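S-adenosyl-L-methionine methyl transferase (Ruegeria pomeroyi DSS-3, PDB 3IHT) binds S-adenosylmethionine in a Rossmann-like fold and probably transfers its methyl group to a substrate that is not established. Local coordinates at residues Pro43-Leu49 with Arg65-Glu71; Gly104-Val110 with Ile133-Ala138; Met143-Met149 with Arg167-Tyr171. One frame throughout, in Å; residues are numbered along the deposited sequence. Where two conformers were deposited one is given.

Contact 1 (Pro43-Leu49 with Arg65-Glu71). With SAM (S-adenosylmethionine), chain C.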
loop_
_atom_site.group_PDB
_atom_site.type_symbol
_atom_site.label_atom_id
_atom_site.label_comp_id
_atom_site.label_asym_id
_atom_site.label_seq_id
_atom_site.Cartn_x
_atom_site.Cartn_y
_atom_site.Cartn_z
ATOM N N PRO A 43 19.786 12.464 14.566
ATOM C CA PRO A 43 18.400 12.110 14.251
ATOM C C PRO A 43 18.184 11.293 12.987
ATOM O O PRO A 43 19.048 11.176 12.124
ATOM C CB PRO A 43 17.710 13.475 14.097
ATOM C CG PRO A 43 18.751 14.374 13.690
ATOM C CD PRO A 43 20.014 13.905 14.429
ATOM N N VAL A 44 16.998 10.720 12.933
ATOM C CA VAL A 44 16.456 10.072 11.759
ATOM C C VAL A 44 15.591 11.098 11.043
ATOM O O VAL A 44 14.788 11.790 11.677
ATOM C CB VAL A 44 15.620 8.863 12.158
ATOM C CG1 VAL A 44 14.955 8.232 10.933
ATOM C CG2 VAL A 44 16.475 7.857 13.023
ATOM N N TYR A 45 15.802 11.241 9.743
ATOM C CA TYR A 45 14.984 12.126 8.918
ATOM C C TYR A 45 14.064 11.281 8.065
ATOM O O TYR A 45 14.523 10.388 7.344
ATOM C CB TYR A 45 15.828 13.034 7.993
ATOM C CG TYR A 45 16.684 14.116 8.642
ATOM C CD1 TYR A 45 16.581 14.423 10.012
ATOM C CD2 TYR A 45 17.614 14.833 7.890
ATOM C CE1 TYR A 45 17.366 15.387 10.606
ATOM C CE2 TYR A 45 18.389 15.844 8.480
ATOM C CZ TYR A 45 18.254 16.117 9.845
ATOM O OH TYR A 45 19.031 17.081 10.460
ATOM N N GLU A 46 12.772 11.592 8.107
ATOM C CA GLU A 46 11.743 10.927 7.306
ATOM C C GLU A 46 11.267 11.921 6.261
ATOM O O GLU A 46 10.627 12.922 6.601
ATOM C CB GLU A 46 10.587 10.499 8.232
ATOM C CG GLU A 46 9.317 9.993 7.553
ATOM C CD GLU A 46 9.447 8.599 6.962
ATOM O OE1 GLU A 46 10.591 8.094 6.870
ATOM O OE2 GLU A 46 8.411 7.996 6.608
ATOM N N LEU A 47 11.602 11.674 4.994
ATOM C CA LEU A 47 11.271 12.606 3.926
ATOM C C LEU A 47 9.982 12.141 3.272
ATOM O O LEU A 47 9.962 11.123 2.531
ATOM C CB LEU A 47 12.425 12.707 2.892
ATOM C CG LEU A 47 13.791 13.026 3.497
ATOM C CD1 LEU A 47 14.867 13.212 2.391
ATOM C CD2 LEU A 47 13.734 14.269 4.382
ATOM N N GLY A 48 8.905 12.884 3.507
ATOM C CA GLY A 48 7.587 12.502 3.017
ATOM C C GLY A 48 6.812 11.751 4.074
ATOM O O GLY A 48 7.150 10.628 4.434
ATOM N N LEU A 49 5.764 12.346 4.579
ATOM C CA LEU A 49 4.943 11.690 5.608
ATOM C C LEU A 49 3.843 10.829 5.020
ATOM O O LEU A 49 3.682 9.673 5.377
ATOM C CB LEU A 49 4.334 12.775 6.524
ATOM C CG LEU A 49 3.442 12.251 7.649
ATOM C CD1 LEU A 49 4.197 11.261 8.599
ATOM C CD2 LEU A 49 2.816 13.444 8.422
ATOM N N ARG A 65 16.918 8.058 19.582
ATOM C CA ARG A 65 17.130 9.076 18.551
ATOM C C ARG A 65 15.799 9.749 18.259
ATOM O O ARG A 65 14.741 9.123 18.364
ATOM C CB ARG A 65 17.646 8.434 17.262
ATOM C CG ARG A 65 19.084 8.017 17.331
ATOM C CD ARG A 65 19.524 7.383 16.007
ATOM N NE ARG A 65 19.310 5.934 15.995
ATOM C CZ ARG A 65 19.546 5.170 14.944
ATOM N NH1 ARG A 65 19.938 5.719 13.810
ATOM N NH2 ARG A 65 19.377 3.846 15.024
ATOM N N GLU A 66 15.871 11.020 17.895
ATOM C CA GLU A 66 14.713 11.812 17.481
ATOM C C GLU A 66 14.391 11.463 16.041
ATOM O O GLU A 66 15.301 11.071 15.285
ATOM C CB GLU A 66 15.010 13.329 17.579
ATOM C CG GLU A 66 15.539 13.811 18.927
ATOM C CD GLU A 66 15.415 15.331 19.139
ATOM O OE1 GLU A 66 16.081 16.110 18.424
ATOM O OE2 GLU A 66 14.669 15.741 20.061
ATOM N N ILE A 67 13.130 11.616 15.654
ATOM C CA ILE A 67 12.730 11.457 14.238
ATOM C C ILE A 67 12.129 12.802 13.792
ATOM O O ILE A 67 11.156 13.265 14.392
ATOM C CB ILE A 67 11.713 10.345 13.983
ATOM C CG1 ILE A 67 12.199 8.979 14.505
ATOM C CG2 ILE A 67 11.353 10.298 12.434
ATOM C CD1 ILE A 67 11.061 7.942 14.748
ATOM N N TYR A 68 12.736 13.458 12.799
ATOM C CA TYR A 68 12.159 14.650 12.169
ATOM C C TYR A 68 11.509 14.271 10.842
ATOM O O TYR A 68 12.075 13.482 10.036
ATOM C CB TYR A 68 13.199 15.732 11.932
ATOM C CG TYR A 68 13.702 16.371 13.173
ATOM C CD1 TYR A 68 14.700 15.758 13.912
ATOM C CD2 TYR A 68 13.143 17.557 13.660
ATOM C CE1 TYR A 68 15.159 16.334 15.090
ATOM C CE2 TYR A 68 13.578 18.112 14.856
ATOM C CZ TYR A 68 14.593 17.487 15.546
ATOM O OH TYR A 68 15.082 17.998 16.724
ATOM N N VAL A 69 10.309 14.819 10.625
ATOM C CA VAL A 69 9.493 14.541 9.465
ATOM C C VAL A 69 9.432 15.762 8.572
ATOM O O VAL A 69 9.095 16.849 9.030
ATOM C CB VAL A 69 8.045 14.095 9.900
ATOM C CG1 VAL A 69 7.155 13.920 8.696
ATOM C CG2 VAL A 69 8.085 12.818 10.691
ATOM N N PHE A 70 9.768 15.570 7.288
ATOM C CA PHE A 70 9.766 16.627 6.269
ATOM C C PHE A 70 8.540 16.402 5.389
ATOM O O PHE A 70 8.354 15.314 4.829
ATOM C CB PHE A 70 11.021 16.559 5.401
ATOM C CG PHE A 70 12.305 16.871 6.129
ATOM C CD1 PHE A 70 12.814 16.001 7.090
ATOM C CD2 PHE A 70 13.021 18.005 5.811
ATOM C CE1 PHE A 70 14.007 16.257 7.728
ATOM C CE2 PHE A 70 14.234 18.271 6.454
ATOM C CZ PHE A 70 14.722 17.409 7.390
ATOM N N GLU A 71 7.650 17.372 5.333
ATOM C CA GLU A 71 6.404 17.199 4.583
ATOM C C GLU A 71 5.872 18.579 4.177
ATOM O O GLU A 71 6.037 19.568 4.898
ATOM C CB GLU A 71 5.364 16.431 5.450
ATOM C CG GLU A 71 4.003 16.298 4.886
ATOM C CD GLU A 71 3.992 15.625 3.499
ATOM O OE1 GLU A 71 4.361 14.443 3.403
ATOM O OE2 GLU A 71 3.610 16.282 2.522
HETATM N N SAM C . 6.294 6.650 3.385
HETATM C CA SAM C . 4.871 7.088 3.586
HETATM C C SAM C . 4.048 6.009 4.328
HETATM O O SAM C . 2.820 6.147 4.551
HETATM O OXT SAM C . 4.600 4.921 4.619
HETATM C CB SAM C . 4.201 7.526 2.267
HETATM C CG SAM C . 4.738 8.845 1.667
HETATM S SD SAM C . 3.827 9.395 0.155
HETATM C CE SAM C . 4.304 8.027 -0.949
HETATM C "C5'" SAM C . 4.944 10.764 -0.378
HETATM C "C4'" SAM C . 4.921 12.012 0.492
HETATM O "O4'" SAM C . 6.030 12.852 0.108
HETATM C "C3'" SAM C . 3.654 12.863 0.351
HETATM O "O3'" SAM C . 3.038 13.124 1.613
HETATM C "C2'" SAM C . 4.118 14.136 -0.350
HETATM O "O2'" SAM C . 3.398 15.352 -0.067
HETATM C "C1'" SAM C . 5.569 14.202 0.100
HETATM N N9 SAM C . 6.406 15.038 -0.801
HETATM C C8 SAM C . 6.656 14.812 -2.142
HETATM N N7 SAM C . 7.479 15.788 -2.603
HETATM C C5 SAM C . 7.752 16.641 -1.585
HETATM C C6 SAM C . 8.541 17.789 -1.514
HETATM N N6 SAM C . 9.179 18.282 -2.602
HETATM N N1 SAM C . 8.643 18.414 -0.283
HETATM C C2 SAM C . 7.986 17.969 0.844
HETATM N N3 SAM C . 7.186 16.829 0.760
HETATM C C4 SAM C . 7.091 16.178 -0.434
#
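Leu47 lays CD2 over one face of the Phe70 ring, 3.7 Å from its centroid, a CH-pi contact between neighbouring strands; the axes of strands 44-47 and 67-71 come within 4.7 Å and run parallel. Phe70, Val44 and Leu49 have the most surface buried here. The Phe70 ring also presents CE1 to one face of Tyr45, 3.5 Å from Tyr45 CG, and the two ring planes are inclined at 57°. Helix 92-103 covers this layer through Ile92, Thr95 and Phe103. On the other face, Val44 brings CB to 4.2 Å from Ile67 CG1, while its CG2 lies near the Arg65 guanidinium, which is itself held by Thr37 and Ser108. Beyond the strand end, Leu49 sets CB 3.7 Å from Val69 CG1, and Tyr55 of helix 53-61 packs on both. Five backbone bonds join the strands, from Val44 N to Glu66 O through Gly48 N to Phe70 O. Glu71 then bends at chi2 (57°), which brings OE1 to 2.8 Å from Leu49 N, met through the anti lone pair. The same OE1 accepts SAM O3' at 2.6 Å, while OE2 takes SAM O2' at 2.8 Å. Cutting Glu71 back to an alanine would remove both carboxylate oxygens, which is likely to leave the two ribose hydroxyls and the Leu49 amide without these acceptors. The parallel beta-alpha-beta unit 44-47, 53-61, 67-71, with an acidic residue ending its second strand and gripping the ribose, is characteristic of the Rossmann-like methyltransferase fold.

Contact 2 (Gly104-Val110 with Ile133-Ala138)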
loop_
_atom_site.group_PDB
_atom_site.type_symbol
_atom_site.label_atom_id
_atom_site.label_comp_id
_atom_site.label_asym_id
_atom_site.label_seq_id
_atom_site.Cartn_x
_atom_site.Cartn_y
_atom_site.Cartn_z
ATOM N N GLY A 104 23.436 20.791 10.795
ATOM C CA GLY A 104 24.658 20.290 10.171
ATOM C C GLY A 104 24.614 18.831 9.736
ATOM O O GLY A 104 23.542 18.221 9.602
ATOM N N ALA A 105 25.789 18.267 9.501
ATOM C CA ALA A 105 25.919 16.905 8.973
ATOM C C ALA A 105 25.830 15.868 10.088
ATOM O O ALA A 105 26.787 15.122 10.324
ATOM C CB ALA A 105 27.238 16.752 8.220
ATOM N N THR A 106 24.686 15.809 10.753
ATOM C CA THR A 106 24.522 14.992 11.944
ATOM C C THR A 106 23.471 13.910 11.847
ATOM O O THR A 106 23.266 13.173 12.809
ATOM C CB THR A 106 24.189 15.878 13.133
ATOM O OG1 THR A 106 23.016 16.636 12.839
ATOM C CG2 THR A 106 25.416 16.788 13.489
ATOM N N ALA A 107 22.798 13.771 10.702
ATOM C CA ALA A 107 21.748 12.762 10.612
ATOM C C ALA A 107 22.346 11.361 10.607
ATOM O O ALA A 107 23.345 11.093 9.906
ATOM C CB ALA A 107 20.875 12.960 9.339
ATOM N N SER A 108 21.722 10.446 11.340
ATOM C CA SER A 108 22.190 9.053 11.382
ATOM C C SER A 108 21.544 8.222 10.296
ATOM O O SER A 108 22.100 7.218 9.846
ATOM C CB SER A 108 21.906 8.431 12.760
ATOM O OG SER A 108 20.511 8.450 13.083
ATOM N N LEU A 109 20.328 8.596 9.907
ATOM C CA LEU A 109 19.536 7.803 8.973
ATOM C C LEU A 109 18.575 8.747 8.268
ATOM O O LEU A 109 17.833 9.482 8.940
ATOM C CB LEU A 109 18.760 6.701 9.716
ATOM C CG LEU A 109 17.737 5.866 8.962
ATOM C CD1 LEU A 109 18.349 5.175 7.715
ATOM C CD2 LEU A 109 17.089 4.838 9.882
ATOM N N VAL A 110 18.573 8.730 6.950
ATOM C CA VAL A 110 17.639 9.522 6.140
ATOM C C VAL A 110 16.855 8.531 5.293
ATOM O O VAL A 110 17.444 7.714 4.561
ATOM C CB VAL A 110 18.350 10.603 5.254
ATOM C CG1 VAL A 110 17.344 11.380 4.354
ATOM C CG2 VAL A 110 19.185 11.557 6.146
ATOM N N ILE A 133 20.350 15.970 -0.179
ATOM C CA ILE A 133 20.342 15.043 0.939
ATOM C C ILE A 133 21.742 14.677 1.441
ATOM O O ILE A 133 21.957 14.600 2.666
ATOM C CB ILE A 133 19.597 13.763 0.588
ATOM C CG1 ILE A 133 18.112 14.050 0.389
ATOM C CG2 ILE A 133 19.875 12.624 1.618
ATOM C CD1 ILE A 133 17.288 12.922 -0.276
ATOM N N GLU A 134 22.661 14.448 0.514
ATOM C CA GLU A 134 24.004 13.920 0.833
ATOM C C GLU A 134 24.742 14.645 1.981
ATOM O O GLU A 134 25.249 13.962 2.886
ATOM C CB GLU A 134 24.889 13.838 -0.422
ATOM C CG GLU A 134 26.199 13.145 -0.190
ATOM C CD GLU A 134 26.825 12.585 -1.478
ATOM O OE1 GLU A 134 26.325 12.885 -2.598
ATOM O OE2 GLU A 134 27.821 11.845 -1.359
ATOM N N PRO A 135 24.752 15.993 2.004
ATOM C CA PRO A 135 25.484 16.693 3.068
ATOM C C PRO A 135 24.953 16.510 4.507
ATOM O O PRO A 135 25.639 16.907 5.458
ATOM C CB PRO A 135 25.400 18.192 2.673
ATOM C CG PRO A 135 24.913 18.202 1.262
ATOM C CD PRO A 135 24.143 16.938 1.041
ATOM N N HIS A 136 23.773 15.909 4.661
ATOM C CA HIS A 136 23.135 15.768 5.956
ATOM C C HIS A 136 23.647 14.601 6.792
ATOM O O HIS A 136 23.438 14.598 8.009
ATOM C CB HIS A 136 21.634 15.666 5.808
ATOM C CG HIS A 136 20.982 16.953 5.400
ATOM N ND1 HIS A 136 20.432 17.831 6.305
ATOM C CD2 HIS A 136 20.873 17.542 4.187
ATOM C CE1 HIS A 136 19.972 18.885 5.661
ATOM N NE2 HIS A 136 20.225 18.734 4.372
ATOM N N LEU A 137 24.259 13.608 6.147
ATOM C CA LEU A 137 24.638 12.376 6.805
ATOM C C LEU A 137 25.940 12.508 7.627
ATOM O O LEU A 137 26.970 13.019 7.142
ATOM C CB LEU A 137 24.784 11.254 5.813
ATOM C CG LEU A 137 23.553 10.579 5.232
ATOM C CD1 LEU A 137 24.049 9.392 4.419
ATOM C CD2 LEU A 137 22.592 10.113 6.305
ATOM N N ALA A 138 25.857 12.076 8.880
ATOM C CA ALA A 138 27.050 11.847 9.697
ATOM C C ALA A 138 27.868 10.695 9.136
ATOM O O ALA A 138 27.375 9.858 8.389
ATOM C CB ALA A 138 26.651 11.566 11.158
HETATM O O HOH W 1 20.771 18.334 9.014
#
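Gly104 and His136 meet through a water, which donates to Gly104 O and lies 2.8 Å from His136 ND1, at the entry to strand 107-112 of the Rossmann-like sheet. Gly104 has left the helix that precedes it with positive phi (64°). Ala105, the centre of an inverse gamma turn, packs CB at 3.2 Å from Pro135 O and directs its own carbonyl O to Ala138 CA, a CA-H...O contact of 3.3 Å. Thr106 CB points away from 133-138, and OG1 is hydrogen-bonded to Phe103 O. Ala107 makes the one bridge of the pair, parallel with Leu137: its N gives a 2.9 Å hydrogen bond to His136 O, and its O accepts Ala138 N. At Ser108 the chain turns a corner, and the backbone bonds to Pro43, just ahead of strand 44-47. Val110 comes back to the segment 133-138 with both methyls: CG1, anti to the backbone N (chi1 177°), rests 3.9 Å from Ile133 CG2, and CG2, beside the N, rests 3.7 Å from Leu137 CD2.

Contact 3 (Met143-Met149 with Arg167-Tyr171)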
loop_
_atom_site.group_PDB
_atom_site.type_symbol
_atom_site.label_atom_id
_atom_site.label_comp_id
_atom_site.label_asym_id
_atom_site.label_seq_id
_atom_site.Cartn_x
_atom_site.Cartn_y
_atom_site.Cartn_z
HETATM N N MSE A 143 21.350 6.063 4.169
HETATM C CA MSE A 143 20.280 6.675 3.386
HETATM C C MSE A 143 19.502 5.543 2.741
HETATM O O MSE A 143 20.077 4.693 2.056
HETATM C CB MSE A 143 20.862 7.691 2.369
HETATM C CG MSE A 143 19.861 8.699 1.855
HETATM SE SE MSE A 143 18.747 7.938 0.476
HETATM C CE MSE A 143 17.232 9.074 0.825
ATOM N N VAL A 144 18.201 5.461 3.017
ATOM C CA VAL A 144 17.327 4.429 2.435
ATOM C C VAL A 144 16.264 5.135 1.593
ATOM O O VAL A 144 15.608 6.076 2.064
ATOM C CB VAL A 144 16.641 3.585 3.512
ATOM C CG1 VAL A 144 15.637 2.579 2.917
ATOM C CG2 VAL A 144 17.688 2.894 4.398
ATOM N N SER A 145 16.121 4.693 0.349
ATOM C CA SER A 145 15.187 5.327 -0.570
ATOM C C SER A 145 14.411 4.302 -1.382
ATOM O O SER A 145 14.899 3.251 -1.672
ATOM C CB SER A 145 15.946 6.214 -1.566
ATOM O OG SER A 145 15.024 7.016 -2.345
ATOM N N SER A 146 13.173 4.654 -1.740
ATOM C CA SER A 146 12.392 3.857 -2.655
ATOM C C SER A 146 12.649 4.260 -4.113
ATOM O O SER A 146 12.024 3.701 -5.014
ATOM C CB SER A 146 10.899 3.932 -2.300
ATOM O OG SER A 146 10.480 5.259 -2.033
ATOM N N ASP A 147 13.601 5.189 -4.340
ATOM C CA ASP A 147 14.089 5.552 -5.676
ATOM C C ASP A 147 15.616 5.389 -5.724
ATOM O O ASP A 147 16.294 5.774 -4.782
ATOM C CB ASP A 147 13.811 7.057 -5.919
ATOM C CG ASP A 147 12.302 7.431 -5.922
ATOM O OD1 ASP A 147 11.635 6.937 -6.852
ATOM O OD2 ASP A 147 11.833 8.237 -5.036
ATOM N N ARG A 148 16.148 4.856 -6.818
ATOM C CA ARG A 148 17.578 4.890 -7.070
ATOM C C ARG A 148 18.134 6.325 -7.011
ATOM O O ARG A 148 17.540 7.224 -7.585
ATOM C CB ARG A 148 17.908 4.304 -8.421
ATOM C CG ARG A 148 19.416 4.197 -8.631
ATOM C CD ARG A 148 19.773 3.663 -9.971
ATOM N NE ARG A 148 19.229 2.327 -10.156
ATOM C CZ ARG A 148 19.834 1.181 -9.829
ATOM N NH1 ARG A 148 21.030 1.155 -9.249
ATOM N NH2 ARG A 148 19.193 0.033 -10.075
HETATM N N MSE A 149 19.247 6.521 -6.299
HETATM C CA MSE A 149 19.751 7.849 -6.023
HETATM C C MSE A 149 21.017 8.131 -6.827
HETATM O O MSE A 149 21.570 7.238 -7.464
HETATM C CB MSE A 149 20.002 8.015 -4.528
HETATM C CG MSE A 149 18.801 7.743 -3.677
HETATM SE SE MSE A 149 17.226 8.893 -4.052
HETATM C CE MSE A 149 17.777 10.423 -3.018
ATOM N N ARG A 167 13.412 -2.125 -5.421
ATOM C CA ARG A 167 12.335 -1.441 -4.680
ATOM C C ARG A 167 12.829 -0.384 -3.711
ATOM O O ARG A 167 12.378 0.760 -3.778
ATOM C CB ARG A 167 11.451 -2.429 -3.906
ATOM C CG ARG A 167 10.720 -3.378 -4.808
ATOM C CD ARG A 167 9.498 -2.753 -5.487
ATOM N NE ARG A 167 9.794 -1.751 -6.511
ATOM C CZ ARG A 167 10.277 -1.992 -7.718
ATOM N NH1 ARG A 167 10.562 -3.224 -8.110
ATOM N NH2 ARG A 167 10.485 -0.969 -8.539
ATOM N N CYS A 168 13.727 -0.763 -2.823
ATOM C CA CYS A 168 14.491 0.176 -1.964
ATOM C C CYS A 168 16.005 0.030 -2.226
ATOM O O CYS A 168 16.496 -0.988 -2.690
ATOM C CB CYS A 168 14.165 0.040 -0.429
ATOM S SG CYS A 168 12.484 0.552 0.047
ATOM N N PHE A 169 16.735 1.095 -1.923
ATOM C CA PHE A 169 18.169 1.204 -2.125
ATOM C C PHE A 169 18.775 1.753 -0.829
ATOM O O PHE A 169 18.166 2.615 -0.166
ATOM C CB PHE A 169 18.474 2.178 -3.269
ATOM C CG PHE A 169 17.909 1.737 -4.575
ATOM C CD1 PHE A 169 16.587 2.001 -4.893
ATOM C CD2 PHE A 169 18.709 1.052 -5.479
ATOM C CE1 PHE A 169 16.050 1.570 -6.110
ATOM C CE2 PHE A 169 18.191 0.625 -6.698
ATOM C CZ PHE A 169 16.851 0.863 -6.997
ATOM N N ILE A 170 19.952 1.245 -0.475
ATOM C CA ILE A 170 20.617 1.661 0.767
ATOM C C ILE A 170 22.006 2.205 0.463
ATOM O O ILE A 170 22.769 1.584 -0.262
ATOM C CB ILE A 170 20.755 0.516 1.776
ATOM C CG1 ILE A 170 19.406 -0.155 2.039
ATOM C CG2 ILE A 170 21.431 1.054 3.101
ATOM C CD1 ILE A 170 19.509 -1.462 2.921
ATOM N N TYR A 171 22.317 3.382 1.016
ATOM C CA TYR A 171 23.603 4.015 0.823
ATOM C C TYR A 171 24.208 4.401 2.163
ATOM O O TYR A 171 23.488 4.608 3.141
ATOM C CB TYR A 171 23.481 5.244 -0.063
ATOM C CG TYR A 171 22.775 5.003 -1.372
ATOM C CD1 TYR A 171 21.387 5.060 -1.445
ATOM C CD2 TYR A 171 23.484 4.697 -2.535
ATOM C CE1 TYR A 171 20.725 4.839 -2.629
ATOM C CE2 TYR A 171 22.810 4.461 -3.718
ATOM C CZ TYR A 171 21.450 4.549 -3.759
ATOM O OH TYR A 171 20.784 4.331 -4.928
HETATM O O HOH W 2 22.190 2.962 -6.766
#
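Phe169 and Arg148 carry the side-chain packing between Met143-Met149 and Arg167-Tyr171, and Phe169 buries more surface here than any other residue. Its CG lies anti to the carbonyl carbon (chi1 -62°), which lays one face of the ring against Arg148: Arg148 CB sits over the face, 4.0 Å from the ring centroid. The arginine chain runs extended and then bends at chi3 (-60°), bringing its guanidinium back so that Phe169 CE2 lies over the centre of one guanidinium face, 3.6 Å from Arg148 CZ. The two planes are 62° apart, so the groups are inclined and not stacked. Tyr171 is built alike near the backbone, yet its ring reaches Met149: Tyr171 OH accepts Met149 N at 3.0 Å in a nearly straight bond, and Met149 CG touches CE1 at 3.6 Å. One water, 2.7 Å from Tyr171 OH, also holds a weak bond from Arg148 NH1. The phenol thus ties the turn after the strand back onto its neighbour, and Phe151 meets the Tyr171 ring edge-to-face. Backbone bonds pair Met143 with Tyr171 and Ser145 with Phe169 in both directions, flanking the non-hydrogen-bonded pair Val144-Ile170, where Val144 CG2 lies 4.2 Å from Ile170 CG1. Strand 169-172, antiparallel to both its neighbours 141-145 and 155-157, is the reversed strand inserted near the sheet edge in the 3-2-1-4-5-7-6 order of class I SAM-dependent methyltransferases.

How the contacts relate
All three contacts reach one mixed sheet. Contacts 1 and 3 are mostly buried and lie on opposite sides of the chain's centre, their own centres about 16 Å apart; contact 2 is partly exposed. Contact 2 touches both: Tyr45 N lies 2.8 Å from Leu109 O, and Val110 O lies 2.8 Å from Val144 N, while Ile133 packs on Leu47 and on Met149. Their chemistry follows their place. Contact 1 pairs parallel strands and ends in a carboxylate bound to the ligand; contact 2 is a single parallel bridge, with a water at its outer end and Val110, Ile133 and Leu137 packed at its inner end; contact 3 is antiparallel, with aromatic rings clamping the turn after its strand.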